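Local coordinates for protein putative sortase (Streptococcus pneumoniae, PDB 2W1J) that probably acts as a class C sortase, a transpeptidase that covalently links pilin subunits during assembly of the pneumococcal pilus fibre, at residues Asp42-Glu47 with Thr184-Val189; Arg58-His63 with His139-Val144; Pro79-Ala82 with Glu87-Gln90. One frame throughout, in Å; residues are numbered along the deposited sequence.

Interaction 1 of 3, residues Asp42-Glu47 with Thr184-Val189; sequences DPWSEE and THRLLV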
loop_
_atom_site.group_PDB
_atom_site.type_symbol
_atom_site.label_atom_id
_atom_site.label_comp_id
_atom_site.label_asym_id
_atom_site.label_seq_id
_atom_site.Cartn_x
_atom_site.Cartn_y
_atom_site.Cartn_z
ATOM N N ASP A 42 10.484 -6.203 -8.539
ATOM C CA ASP A 42 9.157 -6.702 -8.912
ATOM C C ASP A 42 8.728 -7.748 -7.890
ATOM O O ASP A 42 9.382 -8.780 -7.756
ATOM C CB ASP A 42 9.206 -7.333 -10.311
ATOM C CG ASP A 42 7.914 -8.042 -10.691
ATOM O OD1 ASP A 42 6.831 -7.570 -10.294
ATOM O OD2 ASP A 42 7.995 -9.042 -11.436
ATOM N N PRO A 43 7.629 -7.494 -7.162
ATOM C CA PRO A 43 7.262 -8.405 -6.074
ATOM C C PRO A 43 7.104 -9.863 -6.483
ATOM O O PRO A 43 7.268 -10.755 -5.651
ATOM C CB PRO A 43 5.914 -7.852 -5.606
ATOM C CG PRO A 43 6.025 -6.388 -5.862
ATOM C CD PRO A 43 6.796 -6.275 -7.160
ATOM N N TRP A 44 6.775 -10.108 -7.747
ATOM C CA TRP A 44 6.467 -11.467 -8.172
ATOM C C TRP A 44 7.685 -12.220 -8.707
ATOM O O TRP A 44 7.587 -13.393 -9.073
ATOM C CB TRP A 44 5.295 -11.475 -9.157
ATOM C CG TRP A 44 4.015 -11.027 -8.500
ATOM C CD1 TRP A 44 3.108 -11.815 -7.860
ATOM C CD2 TRP A 44 3.534 -9.681 -8.375
ATOM N NE1 TRP A 44 2.081 -11.049 -7.356
ATOM C CE2 TRP A 44 2.315 -9.736 -7.668
ATOM C CE3 TRP A 44 4.006 -8.438 -8.809
ATOM C CZ2 TRP A 44 1.568 -8.595 -7.375
ATOM C CZ3 TRP A 44 3.258 -7.306 -8.518
ATOM C CH2 TRP A 44 2.056 -7.393 -7.804
ATOM N N SER A 45 8.836 -11.558 -8.720
ATOM C CA SER A 45 10.084 -12.206 -9.112
ATOM C C SER A 45 10.569 -13.124 -7.993
ATOM O O SER A 45 10.217 -12.938 -6.830
ATOM C CB SER A 45 11.152 -11.160 -9.424
ATOM O OG SER A 45 11.617 -10.536 -8.240
ATOM N N GLU A 46 11.389 -14.109 -8.344
ATOM C CA GLU A 46 11.878 -15.069 -7.360
ATOM C C GLU A 46 12.664 -14.403 -6.237
ATOM O O GLU A 46 12.511 -14.760 -5.069
ATOM C CB GLU A 46 12.717 -16.162 -8.032
ATOM C CG GLU A 46 11.890 -17.164 -8.814
ATOM C CD GLU A 46 10.932 -17.935 -7.928
ATOM O OE1 GLU A 46 11.384 -18.468 -6.892
ATOM O OE2 GLU A 46 9.730 -18.008 -8.265
ATOM N N GLU A 47 13.493 -13.427 -6.593
ATOM C CA GLU A 47 14.332 -12.731 -5.621
ATOM C C GLU A 47 13.488 -12.000 -4.577
ATOM O O GLU A 47 13.853 -11.930 -3.404
ATOM C CB GLU A 47 15.270 -11.749 -6.330
ATOM C CG GLU A 47 16.172 -10.950 -5.398
ATOM C CD GLU A 47 16.834 -9.774 -6.092
ATOM O OE1 GLU A 47 17.001 -9.833 -7.329
ATOM O OE2 GLU A 47 17.189 -8.794 -5.400
ATOM N N THR A 184 1.489 -11.201 -17.343
ATOM C CA THR A 184 2.742 -10.832 -17.989
ATOM C C THR A 184 3.116 -9.379 -17.686
ATOM O O THR A 184 4.273 -8.984 -17.869
ATOM C CB THR A 184 2.611 -10.989 -19.509
ATOM O OG1 THR A 184 1.374 -10.401 -19.919
ATOM C CG2 THR A 184 2.621 -12.474 -19.908
ATOM N N HIS A 185 2.141 -8.600 -17.225
ATOM C CA HIS A 185 2.305 -7.168 -17.025
ATOM C C HIS A 185 1.816 -6.801 -15.639
ATOM O O HIS A 185 1.441 -7.681 -14.858
ATOM C CB HIS A 185 1.554 -6.413 -18.116
ATOM C CG HIS A 185 2.160 -6.607 -19.469
ATOM N ND1 HIS A 185 1.932 -7.736 -20.228
ATOM C CD2 HIS A 185 3.058 -5.863 -20.158
ATOM C CE1 HIS A 185 2.624 -7.652 -21.351
ATOM N NE2 HIS A 185 3.320 -6.528 -21.331
ATOM N N ARG A 186 1.835 -5.512 -15.332
ATOM C CA ARG A 186 1.334 -5.043 -14.040
ATOM C C ARG A 186 0.319 -3.937 -14.274
ATOM O O ARG A 186 0.467 -3.125 -15.197
ATOM C CB ARG A 186 2.465 -4.520 -13.138
ATOM C CG ARG A 186 3.636 -5.496 -12.980
ATOM C CD ARG A 186 3.259 -6.742 -12.201
ATOM N NE ARG A 186 4.367 -7.697 -12.107
ATOM C CZ ARG A 186 4.449 -8.851 -12.762
ATOM N NH1 ARG A 186 3.496 -9.224 -13.607
ATOM N NH2 ARG A 186 5.506 -9.639 -12.570
ATOM N N LEU A 187 -0.722 -3.941 -13.449
ATOM C CA LEU A 187 -1.752 -2.910 -13.452
ATOM C C LEU A 187 -1.475 -1.961 -12.297
ATOM O O LEU A 187 -1.281 -2.407 -11.154
ATOM C CB LEU A 187 -3.123 -3.563 -13.255
ATOM C CG LEU A 187 -4.333 -2.627 -13.222
ATOM C CD1 LEU A 187 -4.547 -2.018 -14.583
ATOM C CD2 LEU A 187 -5.592 -3.368 -12.777
ATOM N N LEU A 188 -1.475 -0.667 -12.600
ATOM C CA LEU A 188 -1.228 0.389 -11.626
ATOM C C LEU A 188 -2.461 1.263 -11.539
ATOM O O LEU A 188 -2.831 1.897 -12.535
ATOM C CB LEU A 188 -0.082 1.288 -12.084
ATOM C CG LEU A 188 1.309 0.698 -12.240
ATOM C CD1 LEU A 188 2.340 1.778 -12.469
ATOM C CD2 LEU A 188 1.680 -0.171 -11.087
ATOM N N VAL A 189 -3.076 1.319 -10.367
ATOM C CA VAL A 189 -4.211 2.197 -10.147
ATOM C C VAL A 189 -3.726 3.285 -9.199
ATOM O O VAL A 189 -3.482 3.014 -8.023
ATOM C CB VAL A 189 -5.400 1.424 -9.557
ATOM C CG1 VAL A 189 -6.516 2.386 -9.175
ATOM C CG2 VAL A 189 -5.902 0.378 -10.565
#

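Interaction 2 of 3, residues Arg58-His63 with His139-Val144; sequences RMLEIH and HNIKEV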
loop_
_atom_site.group_PDB
_atom_site.type_symbol
_atom_site.label_atom_id
_atom_site.label_comp_id
_atom_site.label_asym_id
_atom_site.label_seq_id
_atom_site.Cartn_x
_atom_site.Cartn_y
_atom_site.Cartn_z
ATOM N N ARG A 58 8.459 -0.791 11.330
ATOM C CA ARG A 58 8.026 -1.184 12.672
ATOM C C ARG A 58 7.278 -0.082 13.419
ATOM O O ARG A 58 6.358 -0.360 14.187
ATOM C CB ARG A 58 9.199 -1.710 13.504
ATOM C CG ARG A 58 9.770 -3.034 13.006
ATOM C CD ARG A 58 10.838 -3.554 13.949
ATOM N NE ARG A 58 10.253 -4.091 15.173
ATOM C CZ ARG A 58 10.950 -4.429 16.252
ATOM N NH1 ARG A 58 12.269 -4.285 16.266
ATOM N NH2 ARG A 58 10.327 -4.911 17.319
ATOM N N MET A 59 7.672 1.168 13.194
ATOM C CA MET A 59 7.045 2.284 13.901
ATOM C C MET A 59 5.552 2.421 13.592
ATOM O O MET A 59 4.792 2.943 14.407
ATOM C CB MET A 59 7.782 3.605 13.631
ATOM C CG MET A 59 7.410 4.305 12.329
ATOM S SD MET A 59 7.965 3.451 10.835
ATOM C CE MET A 59 9.682 3.956 10.724
ATOM N N LEU A 60 5.135 1.945 12.421
ATOM C CA LEU A 60 3.741 2.062 11.989
ATOM C C LEU A 60 2.919 0.821 12.328
ATOM O O LEU A 60 1.703 0.797 12.114
ATOM C CB LEU A 60 3.675 2.318 10.481
ATOM C CG LEU A 60 4.105 3.721 10.045
ATOM C CD1 LEU A 60 3.943 3.877 8.539
ATOM C CD2 LEU A 60 3.282 4.788 10.781
ATOM N N GLU A 61 3.573 -0.200 12.879
ATOM C CA GLU A 61 2.943 -1.512 12.996
ATOM C C GLU A 61 2.260 -1.753 14.323
ATOM O O GLU A 61 2.798 -1.413 15.370
ATOM C CB GLU A 61 3.964 -2.618 12.755
ATOM C CG GLU A 61 4.428 -2.689 11.320
ATOM C CD GLU A 61 5.515 -3.717 11.111
ATOM O OE1 GLU A 61 5.881 -4.414 12.079
ATOM O OE2 GLU A 61 6.009 -3.816 9.971
ATOM N N ILE A 62 1.069 -2.342 14.254
ATOM C CA ILE A 62 0.443 -2.993 15.398
ATOM C C ILE A 62 0.308 -4.467 15.043
ATOM O O ILE A 62 -0.362 -4.816 14.065
ATOM C CB ILE A 62 -0.966 -2.441 15.693
ATOM C CG1 ILE A 62 -0.931 -0.927 15.915
ATOM C CG2 ILE A 62 -1.570 -3.162 16.892
ATOM C CD1 ILE A 62 -2.297 -0.324 16.216
ATOM N N HIS A 63 0.959 -5.325 15.819
ATOM C CA HIS A 63 0.988 -6.746 15.508
ATOM C C HIS A 63 1.322 -6.978 14.038
ATOM O O HIS A 63 0.623 -7.709 13.336
ATOM C CB HIS A 63 -0.347 -7.395 15.859
ATOM C CG HIS A 63 -0.744 -7.211 17.289
ATOM N ND1 HIS A 63 -2.051 -7.015 17.682
ATOM C CD2 HIS A 63 -0.003 -7.184 18.423
ATOM C CE1 HIS A 63 -2.099 -6.880 18.995
ATOM N NE2 HIS A 63 -0.870 -6.977 19.468
ATOM N N HIS A 139 -5.754 3.420 5.832
ATOM C CA HIS A 139 -5.841 3.539 7.284
ATOM C C HIS A 139 -4.473 3.306 7.882
ATOM O O HIS A 139 -3.826 2.305 7.567
ATOM C CB HIS A 139 -6.772 2.461 7.847
ATOM C CG HIS A 139 -8.191 2.550 7.371
ATOM N ND1 HIS A 139 -9.242 2.778 8.231
ATOM C CD2 HIS A 139 -8.735 2.414 6.137
ATOM C CE1 HIS A 139 -10.375 2.785 7.548
ATOM N NE2 HIS A 139 -10.096 2.567 6.274
ATOM N N ASN A 140 -4.042 4.209 8.753
ATOM C CA ASN A 140 -2.814 3.995 9.509
ATOM C C ASN A 140 -3.076 4.248 10.992
ATOM O O ASN A 140 -4.222 4.497 11.371
ATOM C CB ASN A 140 -1.634 4.794 8.932
ATOM C CG ASN A 140 -1.836 6.292 9.026
ATOM O OD1 ASN A 140 -2.398 6.796 9.999
ATOM N ND2 ASN A 140 -1.356 7.014 8.024
ATOM N N ILE A 141 -2.047 4.169 11.827
ATOM C CA ILE A 141 -2.260 4.317 13.262
ATOM C C ILE A 141 -2.819 5.681 13.661
ATOM O O ILE A 141 -3.426 5.814 14.724
ATOM C CB ILE A 141 -0.985 4.038 14.087
ATOM C CG1 ILE A 141 0.195 4.860 13.555
ATOM C CG2 ILE A 141 -0.676 2.550 14.070
ATOM C CD1 ILE A 141 1.424 4.844 14.463
ATOM N N LYS A 142 -2.589 6.692 12.831
ATOM C CA LYS A 142 -3.010 8.056 13.131
ATOM C C LYS A 142 -4.411 8.390 12.621
ATOM O O LYS A 142 -5.186 9.043 13.322
ATOM C CB LYS A 142 -1.997 9.042 12.539
ATOM C CG LYS A 142 -2.372 10.518 12.695
ATOM C CD LYS A 142 -1.353 11.408 11.994
ATOM C CE LYS A 142 -1.828 12.847 11.913
ATOM N NZ LYS A 142 -0.889 13.673 11.096
ATOM N N GLU A 143 -4.737 7.967 11.406
ATOM C CA GLU A 143 -5.910 8.522 10.731
ATOM C C GLU A 143 -6.306 7.675 9.532
ATOM O O GLU A 143 -5.657 6.669 9.223
ATOM C CB GLU A 143 -5.628 9.961 10.280
ATOM C CG GLU A 143 -4.517 10.054 9.237
ATOM C CD GLU A 143 -4.123 11.480 8.921
ATOM O OE1 GLU A 143 -4.987 12.385 8.993
ATOM O OE2 GLU A 143 -2.939 11.711 8.621
ATOM N N VAL A 144 -7.373 8.097 8.866
ATOM C CA VAL A 144 -7.765 7.531 7.589
ATOM C C VAL A 144 -7.505 8.587 6.521
ATOM O O VAL A 144 -7.892 9.748 6.684
ATOM C CB VAL A 144 -9.261 7.162 7.604
ATOM C CG1 VAL A 144 -9.667 6.538 6.273
ATOM C CG2 VAL A 144 -9.559 6.209 8.755
HETATM O O HOH W 1 0.125 2.675 10.761
#

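Interaction 3 of 3, residues Pro79-Ala82 with Glu87-Gln90; sequences PVYA and EVLQ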
loop_
_atom_site.group_PDB
_atom_site.type_symbol
_atom_site.label_atom_id
_atom_site.label_comp_id
_atom_site.label_asym_id
_atom_site.label_seq_id
_atom_site.Cartn_x
_atom_site.Cartn_y
_atom_site.Cartn_z
ATOM N N PRO A 79 -5.499 -5.907 5.084
ATOM C CA PRO A 79 -4.401 -5.459 5.927
ATOM C C PRO A 79 -3.144 -5.277 5.087
ATOM O O PRO A 79 -2.952 -5.990 4.084
ATOM C CB PRO A 79 -4.215 -6.614 6.906
ATOM C CG PRO A 79 -4.698 -7.823 6.155
ATOM C CD PRO A 79 -5.805 -7.340 5.259
ATOM N N VAL A 80 -2.311 -4.314 5.474
ATOM C CA VAL A 80 -1.074 -4.021 4.761
ATOM C C VAL A 80 0.106 -4.367 5.658
ATOM O O VAL A 80 0.170 -3.930 6.816
ATOM C CB VAL A 80 -0.995 -2.518 4.372
ATOM C CG1 VAL A 80 0.330 -2.214 3.705
ATOM C CG2 VAL A 80 -2.157 -2.129 3.471
ATOM N N TYR A 81 1.033 -5.156 5.126
ATOM C CA TYR A 81 2.240 -5.552 5.851
ATOM C C TYR A 81 3.452 -4.942 5.179
ATOM O O TYR A 81 3.390 -4.580 4.005
ATOM C CB TYR A 81 2.394 -7.076 5.855
ATOM C CG TYR A 81 1.252 -7.776 6.540
ATOM C CD1 TYR A 81 0.125 -8.168 5.836
ATOM C CD2 TYR A 81 1.290 -8.021 7.906
ATOM C CE1 TYR A 81 -0.929 -8.796 6.474
ATOM C CE2 TYR A 81 0.241 -8.643 8.549
ATOM C CZ TYR A 81 -0.868 -9.021 7.831
ATOM O OH TYR A 81 -1.907 -9.648 8.483
ATOM N N ALA A 82 4.553 -4.839 5.919
ATOM C CA ALA A 82 5.802 -4.347 5.353
ATOM C C ALA A 82 6.395 -5.330 4.344
ATOM O O ALA A 82 6.399 -6.541 4.563
ATOM C CB ALA A 82 6.803 -4.053 6.458
ATOM N N GLU A 87 5.045 -14.715 1.703
ATOM C CA GLU A 87 4.190 -14.924 2.865
ATOM C C GLU A 87 3.242 -13.747 3.094
ATOM O O GLU A 87 2.078 -13.938 3.445
ATOM C CB GLU A 87 5.030 -15.175 4.119
ATOM C CG GLU A 87 5.864 -16.450 4.070
ATOM C CD GLU A 87 7.277 -16.224 3.552
ATOM O OE1 GLU A 87 7.493 -15.286 2.754
ATOM O OE2 GLU A 87 8.177 -16.996 3.947
ATOM N N VAL A 88 3.739 -12.533 2.876
ATOM C CA VAL A 88 2.928 -11.332 3.064
ATOM C C VAL A 88 1.773 -11.293 2.060
ATOM O O VAL A 88 0.620 -11.067 2.436
ATOM C CB VAL A 88 3.782 -10.046 2.971
ATOM C CG1 VAL A 88 2.919 -8.831 2.631
ATOM C CG2 VAL A 88 4.536 -9.825 4.271
ATOM N N LEU A 89 2.069 -11.568 0.793
ATOM C CA LEU A 89 1.037 -11.508 -0.239
ATOM C C LEU A 89 0.028 -12.651 -0.141
ATOM O O LEU A 89 -1.053 -12.593 -0.720
ATOM C CB LEU A 89 1.655 -11.441 -1.637
ATOM C CG LEU A 89 2.547 -10.220 -1.884
ATOM C CD1 LEU A 89 2.976 -10.144 -3.336
ATOM C CD2 LEU A 89 1.844 -8.934 -1.477
ATOM N N GLN A 90 0.372 -13.695 0.611
ATOM C CA GLN A 90 -0.598 -14.741 0.908
ATOM C C GLN A 90 -1.604 -14.284 1.959
ATOM O O GLN A 90 -2.733 -14.779 2.009
ATOM C CB GLN A 90 0.106 -16.022 1.364
ATOM C CG GLN A 90 0.868 -16.720 0.253
ATOM C CD GLN A 90 1.559 -17.984 0.718
ATOM O OE1 GLN A 90 2.317 -17.973 1.689
ATOM N NE2 GLN A 90 1.308 -19.085 0.019
#

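Interaction 1 of 3, residues Asp42-Glu47 with Thr184-Val189
Asp42 meets Arg186 side-on, the two main bonds going one to each carboxylate oxygen. Arg186 NE donates to Asp42 OD1 at 3.1 Å, nearly straight (163°), while its NH2 reaches the syn lone pair of Asp42 OD2 at 2.8 Å. With CG anti to the backbone N (chi1 172°), Asp42 delivers its carboxylate to the guanidinium edge, although the two planes are clearly tilted. Arg186 NH1 is tied back to the strand by His185 O at 2.9 Å, which helps fix the group's rotation. The indole of Trp44 leans over one face of the guanidinium, CD2 above it; Trp44 CE3 comes within 3.4 Å of Arg186 NE, and the two planes are steeply inclined at 69°. Pro43 CB rests on a face of the indole. Beyond these tightly packed side chains the contact ends; Glu46 and Glu47 are solvent-exposed and form salt bridges to Lys50 and Lys51, while Thr184 lies exposed at the start of the strand. Trp44 also meets His115 and packs on Cys177, and Arg186 touches Cys177 too. This type I Asp-Pro-Trp turn, Asp42 to Ser45, over a His-Cys-Arg cluster is consistent with the lid of class C sortases, folded across the active site.

Interaction 2 of 3, residues Arg58-His63 with His139-Val144
A beta-hairpin loop, joining strands 135-139 and 144-155, presents Ile141 to the 3-10 turn and following loop of Arg58-His63, where Leu60 and Ile62 receive it. An Asx turn shapes the hairpin end: Asn140 OD1 accepts from Lys142 N at 2.8 Å and from Glu143 N at 3.0 Å, the two donors approaching from opposite faces of the amide plane. A backbone bond from Asn140 N to Glu143 O closes the same turn.

The apolar part of the contact rests on the two branches of Ile141. Its CG1 stands between the backbone N and the carbonyl carbon (chi1 52°), which sends Ile141 CD1 toward the 3-10 turn, 4.1 Å from Leu60 CD2 and 3.9 Å from Met59 O. The other branch, Ile141 CG2, sits 3.9 Å from Ile62 CD1 and also lies against the backbone, 3.5 Å from Leu60 O. Leu60 and Ile141 cross at about a right angle and touch through the methyls CD2 and CD1. The polar link runs through one ordered water, which donates to Leu60 O and accepts from Ile141 N, both at 2.8 Å. It thereby joins two buried backbone groups that do not bond directly.

The N-terminal helices close round the junction. Arg24 of helix 18-33 bonds Met59 O and Glu61 O and packs on Ile141, whereas helix 5-15 supplies Phe9 against Ile141 and Lys13 to Asn140 O. On the sheet side, His139 stacks on His68 of strand 65-71.

Interaction 3 of 3, residues Pro79-Ala82 with Glu87-Gln90
Val88 sets both of its methyl groups against Tyr81 CB, with CG1 at 3.7 Å and CG2 at 3.8 Å, and the two segments are held together across this interface by van der Waals packing. The contact joins the first strand and the helix of a beta-alpha-beta unit within the sortase fold, made of strand 76-82, the short helix 86-91 and strand 93-95. The two strands lie side by side and parallel: Pro79 bonds Ala93 through the backbone, and Tyr81 bonds Ala93 and His95.

Contact on the strand side comes from the base of the tyrosine rather than its far end. The CB of Tyr81 projects toward the helix, but CG lies anti to the carbonyl carbon (chi1 -61°) and the ring leads away from Val88, which meets it obliquely, leaving Tyr81 CD1 as the near ring atom, 4.3 Å from Val88 CG1. The hydroxyl at the other end of the ring belongs to a different neighbourhood, where it hydrogen-bonds Arg65 of strand 65-71.

Ala82 turns its CB away from the helix, its side chain lying against Ala54, Tyr56 and Glu61. It contributes through its backbone instead of its methyl group: the carbonyl oxygen Ala82 O lies 3.8 Å from Val88 CG2.

How the interactions relate
Followed from the N terminus, 42-47 pairs with the last segment, 184-189, while 58-63 pairs with 139-144 and 79-82 with 87-90, which makes the three contacts nest without crossing. Interaction 1 closes the longest loop, bringing the turn before helix 46-49 onto strand 185-194. Inside it, interaction 2 joins the stretch leading to strand 65-71 with the hairpin loop after strand 135-139; innermost, interaction 3 closes a short strand-to-helix connection. Interactions 1 and 2 lie on opposite sides of the chain's centre, their own centres about 25 Å apart. Interaction 3 touches both: Leu89 CD1 lies 4.2 Å from Trp44 NE1, and Ala82 CB lies 3.6 Å from Glu61 OE2.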